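Local coordinates for periplasmic binding protein/LacI transcriptional regulator (Clostridium phytofermentans, PDB 3BRS) that probably binds a sugar outside the cytoplasm and delivers it for transport into the cell, at residues K92-D97 with A105-A110; I11-D16 with L70-D75; L52-L57 with E77-A82. One frame throughout, in Å; residues are numbered along the deposited sequence.

Interaction 1: residues K92-D97 with A105-A110; sequences KLIVID and ADITVA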
loop_
_atom_site.group_PDB
_atom_site.type_symbol
_atom_site.label_atom_id
_atom_site.label_comp_id
_atom_site.label_asym_id
_atom_site.label_seq_id
_atom_site.Cartn_x
_atom_site.Cartn_y
_atom_site.Cartn_z
ATOM N N LYS A 92 -7.505 -21.581 -4.142
ATOM C CA LYS A 92 -8.217 -20.309 -4.232
ATOM C C LYS A 92 -7.222 -19.133 -4.077
ATOM O O LYS A 92 -6.336 -19.171 -3.218
ATOM C CB LYS A 92 -9.239 -20.283 -3.060
ATOM C CG LYS A 92 -10.339 -21.344 -3.110
ATOM C CD LYS A 92 -11.368 -20.956 -4.165
ATOM C CE LYS A 92 -11.570 -22.011 -5.239
ATOM N NZ LYS A 92 -12.337 -23.148 -4.698
ATOM N N LEU A 93 -7.344 -18.089 -4.894
ATOM C CA LEU A 93 -6.526 -16.937 -4.748
ATOM C C LEU A 93 -7.382 -15.765 -4.284
ATOM O O LEU A 93 -8.274 -15.342 -5.028
ATOM C CB LEU A 93 -5.839 -16.595 -6.072
ATOM C CG LEU A 93 -4.962 -15.360 -6.148
ATOM C CD1 LEU A 93 -3.866 -15.320 -5.045
ATOM C CD2 LEU A 93 -4.348 -15.361 -7.487
ATOM N N ILE A 94 -7.094 -15.226 -3.106
ATOM C CA ILE A 94 -7.528 -13.859 -2.688
ATOM C C ILE A 94 -6.406 -12.875 -2.875
ATOM O O ILE A 94 -5.270 -13.077 -2.390
ATOM C CB ILE A 94 -7.945 -13.799 -1.162
ATOM C CG1 ILE A 94 -8.920 -14.842 -0.874
ATOM C CG2 ILE A 94 -8.528 -12.390 -0.676
ATOM C CD1 ILE A 94 -9.937 -14.943 -1.923
ATOM N N VAL A 95 -6.656 -11.816 -3.624
ATOM C CA VAL A 95 -5.669 -10.744 -3.648
ATOM C C VAL A 95 -5.985 -9.722 -2.536
ATOM O O VAL A 95 -7.095 -9.298 -2.429
ATOM C CB VAL A 95 -5.478 -10.149 -4.955
ATOM C CG1 VAL A 95 -4.795 -8.783 -4.774
ATOM C CG2 VAL A 95 -4.599 -11.105 -5.844
ATOM N N ILE A 96 -5.005 -9.429 -1.655
ATOM C CA ILE A 96 -5.193 -8.415 -0.631
ATOM C C ILE A 96 -4.255 -7.162 -0.875
ATOM O O ILE A 96 -3.099 -7.288 -1.296
ATOM C CB ILE A 96 -4.854 -9.002 0.695
ATOM C CG1 ILE A 96 -3.545 -9.763 0.546
ATOM C CG2 ILE A 96 -6.070 -9.800 1.298
ATOM C CD1 ILE A 96 -2.813 -9.963 1.888
ATOM N N ASP A 97 -4.755 -5.960 -0.634
ATOM C CA ASP A 97 -3.937 -4.738 -0.824
ATOM C C ASP A 97 -3.537 -4.396 -2.254
ATOM O O ASP A 97 -3.887 -3.332 -2.684
ATOM C CB ASP A 97 -2.710 -4.820 0.074
ATOM C CG ASP A 97 -1.768 -3.628 -0.097
ATOM O OD1 ASP A 97 -2.229 -2.501 0.021
ATOM O OD2 ASP A 97 -0.578 -3.796 -0.348
ATOM N N ALA A 105 -7.346 -13.088 -9.739
ATOM C CA ALA A 105 -7.890 -13.179 -8.370
ATOM C C ALA A 105 -9.265 -13.717 -8.366
ATOM O O ALA A 105 -10.081 -13.271 -9.159
ATOM C CB ALA A 105 -7.910 -11.817 -7.645
ATOM N N ASP A 106 -9.561 -14.599 -7.433
ATOM C CA ASP A 106 -10.935 -15.035 -7.169
ATOM C C ASP A 106 -11.687 -13.899 -6.459
ATOM O O ASP A 106 -12.788 -13.587 -6.828
ATOM C CB ASP A 106 -11.015 -16.360 -6.381
ATOM C CG ASP A 106 -10.358 -17.521 -7.111
ATOM O OD1 ASP A 106 -10.598 -17.686 -8.314
ATOM O OD2 ASP A 106 -9.576 -18.267 -6.497
ATOM N N ILE A 107 -11.074 -13.271 -5.478
ATOM C CA ILE A 107 -11.561 -11.990 -4.939
ATOM C C ILE A 107 -10.386 -11.036 -4.651
ATOM O O ILE A 107 -9.295 -11.487 -4.379
ATOM C CB ILE A 107 -12.636 -12.148 -3.796
ATOM C CG1 ILE A 107 -12.757 -10.852 -3.002
ATOM C CG2 ILE A 107 -12.355 -13.313 -2.912
ATOM C CD1 ILE A 107 -13.645 -10.903 -1.888
ATOM N N THR A 108 -10.568 -9.735 -4.857
ATOM C CA THR A 108 -9.610 -8.694 -4.403
ATOM C C THR A 108 -10.154 -7.825 -3.241
ATOM O O THR A 108 -11.187 -7.233 -3.404
ATOM C CB THR A 108 -9.324 -7.761 -5.546
ATOM O OG1 THR A 108 -8.617 -8.517 -6.542
ATOM C CG2 THR A 108 -8.443 -6.534 -5.070
ATOM N N VAL A 109 -9.479 -7.764 -2.087
ATOM C CA VAL A 109 -9.884 -6.828 -1.018
ATOM C C VAL A 109 -8.831 -5.731 -0.920
ATOM O O VAL A 109 -7.691 -6.026 -0.586
ATOM C CB VAL A 109 -10.043 -7.476 0.336
ATOM C CG1 VAL A 109 -10.858 -6.471 1.297
ATOM C CG2 VAL A 109 -10.803 -8.828 0.170
ATOM N N ALA A 110 -9.190 -4.478 -1.196
ATOM C CA ALA A 110 -8.161 -3.427 -1.134
ATOM C C ALA A 110 -8.745 -2.120 -0.823
ATOM O O ALA A 110 -9.969 -1.951 -0.859
ATOM C CB ALA A 110 -7.393 -3.347 -2.548
#
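Leu93 and Asp106 open the pairing of two neighbouring parallel strands, 92-96 and 107-110, in the central sheet of the N-terminal lobe of a periplasmic-binding-protein fold. The chain between them holds no helix.

Asp106 carries the entrance of the ladder. Its CB sits 3.2 Å from Leu93 O, the same carbonyl that accepts the Asp106 backbone N-H. CG then lies near both Leu93 N and Leu93 O, anti to its own carbonyl carbon (chi1 -60°), which brings the carboxylate alongside strand 92-96. At the tip, OD2 takes the Leu93 N-H at 2.8 Å, on its anti side and 31° out of the carboxylate plane; Lys92 CA lies 3.3 Å from the same oxygen. Asp106 thus grips both the N-H and the C=O of Leu93, just where the regular ladder begins.

Beyond it the ladder runs on through Val95, which donates to Ile107 O and accepts from Val109 N. On the face carrying Val95 and Thr108, Val95 CG2 meets Ala105 CB at 3.8 Å. The other face bears Ile94, Ile96, Ile107 and Val109, and helix 246-262 packs against both isoleucines of strand 92-96. The last rung is Asp97 N to Val109 O, 2.9 Å.

Interaction 2: residues I11-D16 with L70-D75; sequences IPKVLD and LLAAAD
Ile11 and Leu71 form the last parallel bridge between strands 7-11 and 68-71, at the C-terminal edge of the N-terminal lobe's sheet. In the periplasmic-binding-protein fold, loops at this edge line the cleft between the lobes, so the two segments part here on what is probably the ligand-facing side.

Two backbone hydrogen bonds make the bridge. Ile11 N donates to Leu70 O at 2.7 Å, and Ile11 O accepts from Ala72 N at 3.0 Å. The second is almost straight at hydrogen (174°), although the donor is tilted 22° from the carbonyl plane.

The apolar contacts fall into two groups. Ile11 CG2 touches Leu71 CD1 at 3.9 Å, the two side chains running at a slant to each other, and Gln54, Ile58 and Ala61 of helix 51-63 cover Ile11. Past the bridge, the Ala72 methyl points toward segment 11-16 and meets Lys13 CG at 3.9 Å. Trp22 of helix 20-36 packs on Pro12, Lys13 and Ala72 together.

Lys13 supplies the side-chain polar group. Its chain is extended beyond CG and carries the ammonium past segment 70-75, where NZ has a long, weak ion pair with Asp97 OD2 and a weak hydrogen bond to Thr145 OG1. Along that path Lys13 CG lies 3.7 Å from Ala72 O, and CE passes Ala73 O at 3.5 Å.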
loop_
_atom_site.group_PDB
_atom_site.type_symbol
_atom_site.label_atom_id
_atom_site.label_comp_id
_atom_site.label_asym_id
_atom_site.label_seq_id
_atom_site.Cartn_x
_atom_site.Cartn_y
_atom_site.Cartn_z
ATOM N N ILE A 11 0.494 -14.202 2.090
ATOM C CA ILE A 11 1.807 -13.791 1.558
ATOM C C ILE A 11 1.785 -12.325 1.410
ATOM O O ILE A 11 1.404 -11.837 0.361
ATOM C CB ILE A 11 2.192 -14.457 0.218
ATOM C CG1 ILE A 11 1.987 -15.985 0.280
ATOM C CG2 ILE A 11 3.591 -14.013 -0.281
ATOM C CD1 ILE A 11 2.306 -16.714 -1.085
ATOM N N PRO A 12 2.079 -11.599 2.492
ATOM C CA PRO A 12 2.141 -10.122 2.363
ATOM C C PRO A 12 3.350 -9.678 1.507
ATOM O O PRO A 12 4.095 -10.516 1.007
ATOM C CB PRO A 12 2.262 -9.628 3.784
ATOM C CG PRO A 12 2.070 -10.868 4.711
ATOM C CD PRO A 12 2.390 -12.067 3.847
ATOM N N LYS A 13 3.504 -8.382 1.235
ATOM C CA LYS A 13 4.664 -7.921 0.470
ATOM C C LYS A 13 5.881 -7.970 1.364
ATOM O O LYS A 13 6.982 -8.237 0.837
ATOM C CB LYS A 13 4.488 -6.475 0.053
ATOM C CG LYS A 13 3.368 -6.288 -1.009
ATOM C CD LYS A 13 3.428 -4.832 -1.412
ATOM C CE LYS A 13 2.485 -4.496 -2.554
ATOM N NZ LYS A 13 2.168 -3.013 -2.467
ATOM N N VAL A 14 5.680 -7.667 2.670
ATOM C CA VAL A 14 6.644 -7.880 3.767
ATOM C C VAL A 14 5.934 -8.178 5.092
ATOM O O VAL A 14 4.797 -7.771 5.292
ATOM C CB VAL A 14 7.515 -6.596 4.190
ATOM C CG1 VAL A 14 8.556 -6.183 3.155
ATOM C CG2 VAL A 14 6.595 -5.465 4.537
ATOM N N LEU A 15 6.670 -8.783 6.019
ATOM C CA LEU A 15 6.271 -8.852 7.426
ATOM C C LEU A 15 7.220 -7.970 8.228
ATOM O O LEU A 15 8.114 -8.477 8.842
ATOM C CB LEU A 15 6.356 -10.309 7.934
ATOM C CG LEU A 15 5.235 -11.268 7.492
ATOM C CD1 LEU A 15 5.828 -12.599 7.164
ATOM C CD2 LEU A 15 4.166 -11.373 8.586
ATOM N N ASP A 16 7.039 -6.656 8.193
ATOM C CA ASP A 16 8.020 -5.732 8.724
ATOM C C ASP A 16 7.672 -5.517 10.177
ATOM O O ASP A 16 8.443 -5.903 11.044
ATOM C CB ASP A 16 8.027 -4.397 7.944
ATOM C CG ASP A 16 9.047 -3.362 8.500
ATOM O OD1 ASP A 16 9.456 -2.411 7.782
ATOM O OD2 ASP A 16 9.435 -3.497 9.668
ATOM N N LEU A 70 -3.556 -16.083 0.206
ATOM C CA LEU A 70 -3.883 -14.645 0.128
ATOM C C LEU A 70 -2.615 -13.891 -0.272
ATOM O O LEU A 70 -1.590 -14.096 0.362
ATOM C CB LEU A 70 -4.362 -14.075 1.482
ATOM C CG LEU A 70 -5.564 -14.785 2.074
ATOM C CD1 LEU A 70 -5.146 -16.070 2.754
ATOM C CD2 LEU A 70 -6.068 -13.830 3.058
ATOM N N LEU A 71 -2.668 -12.964 -1.236
ATOM C CA LEU A 71 -1.428 -12.559 -1.797
ATOM C C LEU A 71 -1.486 -11.100 -1.987
ATOM O O LEU A 71 -2.458 -10.629 -2.585
ATOM C CB LEU A 71 -1.202 -13.279 -3.148
ATOM C CG LEU A 71 -0.062 -12.756 -4.009
ATOM C CD1 LEU A 71 1.328 -12.889 -3.304
ATOM C CD2 LEU A 71 -0.106 -13.496 -5.369
ATOM N N ALA A 72 -0.462 -10.381 -1.492
ATOM C CA ALA A 72 -0.316 -8.928 -1.816
ATOM C C ALA A 72 0.795 -8.923 -2.854
ATOM O O ALA A 72 1.908 -9.344 -2.565
ATOM C CB ALA A 72 -0.012 -8.088 -0.587
ATOM N N ALA A 73 0.434 -8.613 -4.118
ATOM C CA ALA A 73 1.348 -8.891 -5.245
ATOM C C ALA A 73 2.444 -7.852 -5.214
ATOM O O ALA A 73 2.219 -6.624 -5.375
ATOM C CB ALA A 73 0.584 -8.810 -6.538
ATOM N N ALA A 74 3.679 -8.298 -5.156
ATOM C CA ALA A 74 4.792 -7.306 -5.164
ATOM C C ALA A 74 4.862 -6.477 -6.460
ATOM O O ALA A 74 5.273 -5.337 -6.459
ATOM C CB ALA A 74 6.143 -7.971 -4.848
ATOM N N ASP A 75 4.546 -7.097 -7.576
ATOM C CA ASP A 75 4.734 -6.475 -8.863
ATOM C C ASP A 75 3.471 -6.645 -9.707
ATOM O O ASP A 75 2.959 -7.770 -9.902
ATOM C CB ASP A 75 5.942 -7.167 -9.596
ATOM C CG ASP A 75 6.409 -6.324 -10.732
ATOM O OD1 ASP A 75 5.796 -6.428 -11.770
ATOM O OD2 ASP A 75 7.252 -5.429 -10.554
#

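Interaction 3: residues L52-L57 with E77-A82; sequences LVQNEL and EKTYDA
The Asn55 amide has the Ala82 methyl on one face: Ala82 CB stands almost directly over Asn55 CG, 3.5 Å away. In the plane of the amide, ND2 points at Lys78 O, and at the other end OD1 lies 3.4 Å from Thr79 CA. A water is bound to OD1 as well, displaced out of the amide plane to the side away from the Ala82 methyl. The Asp81 carboxylate is turned nearly perpendicular to the amide, their planes 80° apart, and it is Asp81 CB, rather than an oxygen, that comes close to ND2.

The hydrogen bond from Asn55 ND2 to Lys78 O is 3.2 Å long and nearly straight (172° at hydrogen). On the acceptor side it is less regular, for the donor stands above the Lys78 carbonyl plane. Asp81 N reaches the same oxygen from the opposite face, so Lys78 O is held by a turn of its own segment and by the neighbouring helix at once.

The two segments lie in the layer over one face of the N-terminal lobe's parallel sheet: helix 51-63 leads into strand 68-71, and the short helix 80-83 follows that strand. Gln54 and Thr79 both pack down on Leu71 of it.

Between Gln54 and Thr79 there is no direct bond; Gln54 OE1 and Thr79 OG1 are 3.9 Å apart. The water joins them, bonded to Gln54 OE1 at 2.7 Å, to Asn55 OD1 at 2.6 Å and to Thr79 OG1 at 2.9 Å. Gln54 CG is anti to the backbone N (chi1 -153°) and the chain runs on extended, carrying its amide past the water to the strand end, where NE2 donates to Ala72 O and Pro12 O while OE1 accepts from Ala74 N. Thr79 OG1 is also hydrogen-bonded to Asp75 N.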
loop_
_atom_site.group_PDB
_atom_site.type_symbol
_atom_site.label_atom_id
_atom_site.label_comp_id
_atom_site.label_asym_id
_atom_site.label_seq_id
_atom_site.Cartn_x
_atom_site.Cartn_y
_atom_site.Cartn_z
ATOM N N LEU A 52 11.117 -11.375 -6.651
ATOM C CA LEU A 52 11.652 -12.606 -7.232
ATOM C C LEU A 52 11.562 -13.662 -6.104
ATOM O O LEU A 52 11.302 -14.885 -6.298
ATOM C CB LEU A 52 13.116 -12.377 -7.676
ATOM C CG LEU A 52 13.276 -11.902 -9.145
ATOM C CD1 LEU A 52 14.652 -11.441 -9.600
ATOM C CD2 LEU A 52 12.866 -13.037 -10.010
ATOM N N VAL A 53 11.671 -13.104 -4.902
ATOM C CA VAL A 53 11.685 -13.858 -3.680
ATOM C C VAL A 53 10.282 -14.123 -3.297
ATOM O O VAL A 53 9.976 -15.211 -2.784
ATOM C CB VAL A 53 12.472 -13.163 -2.593
ATOM C CG1 VAL A 53 12.201 -13.784 -1.240
ATOM C CG2 VAL A 53 13.999 -13.371 -2.854
ATOM N N GLN A 54 9.430 -13.161 -3.541
ATOM C CA GLN A 54 7.963 -13.413 -3.370
ATOM C C GLN A 54 7.409 -14.476 -4.283
ATOM O O GLN A 54 6.638 -15.345 -3.864
ATOM C CB GLN A 54 7.121 -12.148 -3.562
ATOM C CG GLN A 54 5.808 -12.297 -2.746
ATOM C CD GLN A 54 4.765 -11.218 -3.052
ATOM O OE1 GLN A 54 4.569 -10.767 -4.256
ATOM N NE2 GLN A 54 4.133 -10.709 -1.952
ATOM N N ASN A 55 7.853 -14.455 -5.543
ATOM C CA ASN A 55 7.541 -15.569 -6.474
ATOM C C ASN A 55 8.028 -16.948 -6.026
ATOM O O ASN A 55 7.330 -17.975 -6.166
ATOM C CB ASN A 55 8.102 -15.263 -7.849
ATOM C CG ASN A 55 7.268 -14.210 -8.598
ATOM O OD1 ASN A 55 6.357 -13.560 -8.056
ATOM N ND2 ASN A 55 7.563 -14.080 -9.832
ATOM N N GLU A 56 9.230 -17.023 -5.503
ATOM C CA GLU A 56 9.725 -18.279 -4.900
ATOM C C GLU A 56 8.843 -18.760 -3.774
ATOM O O GLU A 56 8.563 -19.941 -3.682
ATOM C CB GLU A 56 11.102 -17.978 -4.328
ATOM C CG GLU A 56 12.168 -17.993 -5.408
ATOM C CD GLU A 56 13.567 -17.799 -4.861
ATOM O OE1 GLU A 56 13.774 -17.414 -3.655
ATOM O OE2 GLU A 56 14.467 -18.042 -5.682
ATOM N N LEU A 57 8.434 -17.845 -2.885
ATOM C CA LEU A 57 7.544 -18.136 -1.710
ATOM C C LEU A 57 6.158 -18.578 -2.174
ATOM O O LEU A 57 5.548 -19.464 -1.594
ATOM C CB LEU A 57 7.389 -16.863 -0.924
ATOM C CG LEU A 57 8.634 -16.443 -0.076
ATOM C CD1 LEU A 57 8.399 -15.128 0.673
ATOM C CD2 LEU A 57 9.083 -17.502 0.950
ATOM N N GLU A 77 2.990 -6.566 -12.886
ATOM C CA GLU A 77 3.143 -7.517 -14.044
ATOM C C GLU A 77 3.857 -8.879 -13.798
ATOM O O GLU A 77 3.563 -9.867 -14.473
ATOM C CB GLU A 77 3.835 -6.741 -15.136
ATOM C CG GLU A 77 2.936 -5.591 -15.650
ATOM C CD GLU A 77 3.668 -4.575 -16.483
ATOM O OE1 GLU A 77 2.998 -3.850 -17.251
ATOM O OE2 GLU A 77 4.910 -4.479 -16.360
ATOM N N LYS A 78 4.762 -8.951 -12.806
ATOM C CA LYS A 78 5.710 -10.092 -12.706
ATOM C C LYS A 78 5.397 -11.107 -11.669
ATOM O O LYS A 78 5.814 -12.265 -11.826
ATOM C CB LYS A 78 7.148 -9.603 -12.521
ATOM C CG LYS A 78 7.325 -8.167 -13.167
ATOM C CD LYS A 78 8.564 -8.032 -13.853
ATOM C CE LYS A 78 8.337 -8.608 -15.194
ATOM N NZ LYS A 78 9.070 -7.701 -16.174
ATOM N N THR A 79 4.623 -10.700 -10.641
ATOM C CA THR A 79 4.047 -11.610 -9.668
ATOM C C THR A 79 3.266 -12.846 -10.303
ATOM O O THR A 79 3.304 -13.989 -9.836
ATOM C CB THR A 79 3.132 -10.780 -8.701
ATOM O OG1 THR A 79 3.936 -9.881 -7.991
ATOM C CG2 THR A 79 2.512 -11.689 -7.676
ATOM N N TYR A 80 2.556 -12.539 -11.369
ATOM C CA TYR A 80 1.784 -13.478 -12.127
ATOM C C TYR A 80 2.755 -14.553 -12.608
ATOM O O TYR A 80 2.371 -15.654 -12.781
ATOM C CB TYR A 80 1.121 -12.736 -13.295
ATOM C CG TYR A 80 0.471 -13.635 -14.347
ATOM C CD1 TYR A 80 -0.853 -13.984 -14.235
ATOM C CD2 TYR A 80 1.189 -14.087 -15.496
ATOM C CE1 TYR A 80 -1.509 -14.812 -15.168
ATOM C CE2 TYR A 80 0.516 -14.932 -16.471
ATOM C CZ TYR A 80 -0.809 -15.281 -16.262
ATOM O OH TYR A 80 -1.473 -16.079 -17.138
ATOM N N ASP A 81 4.023 -14.251 -12.818
ATOM C CA ASP A 81 4.899 -15.327 -13.298
ATOM C C ASP A 81 4.806 -16.537 -12.382
ATOM O O ASP A 81 5.126 -17.668 -12.779
ATOM C CB ASP A 81 6.369 -14.859 -13.374
ATOM C CG ASP A 81 6.579 -13.813 -14.465
ATOM O OD1 ASP A 81 5.767 -13.831 -15.418
ATOM O OD2 ASP A 81 7.514 -12.982 -14.374
ATOM N N ALA A 82 4.423 -16.307 -11.134
ATOM C CA ALA A 82 4.444 -17.406 -10.206
ATOM C C ALA A 82 3.017 -17.621 -9.801
ATOM O O ALA A 82 2.601 -18.771 -9.666
ATOM C CB ALA A 82 5.344 -17.120 -9.020
HETATM O O HOH W 1 5.832 -11.495 -6.568
#

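From the N terminus, segment 11-16 leaves the first strand and waits until 70-75 for its partner, so interaction 2 closes a loop containing helix 20-36, strand 39-42 and helix 51-63. Segment 52-57 lies within that loop but finds its partner at 77-82, just beyond it; interactions 2 and 3 therefore cross. They also touch, Thr79 CG2 packing on Ala73 CB. Interaction 1 comes afterwards, in series with both, and closes a short loop of its own. Strand 92-96 is the sheet neighbour of 68-71, with the Leu71 backbone hydrogen-bonded to Ile94 and Ile96, so interactions 1 and 2 extend across one sheet while interaction 3 joins helix 51-63 to the turn and short helix that follow strand 68-71.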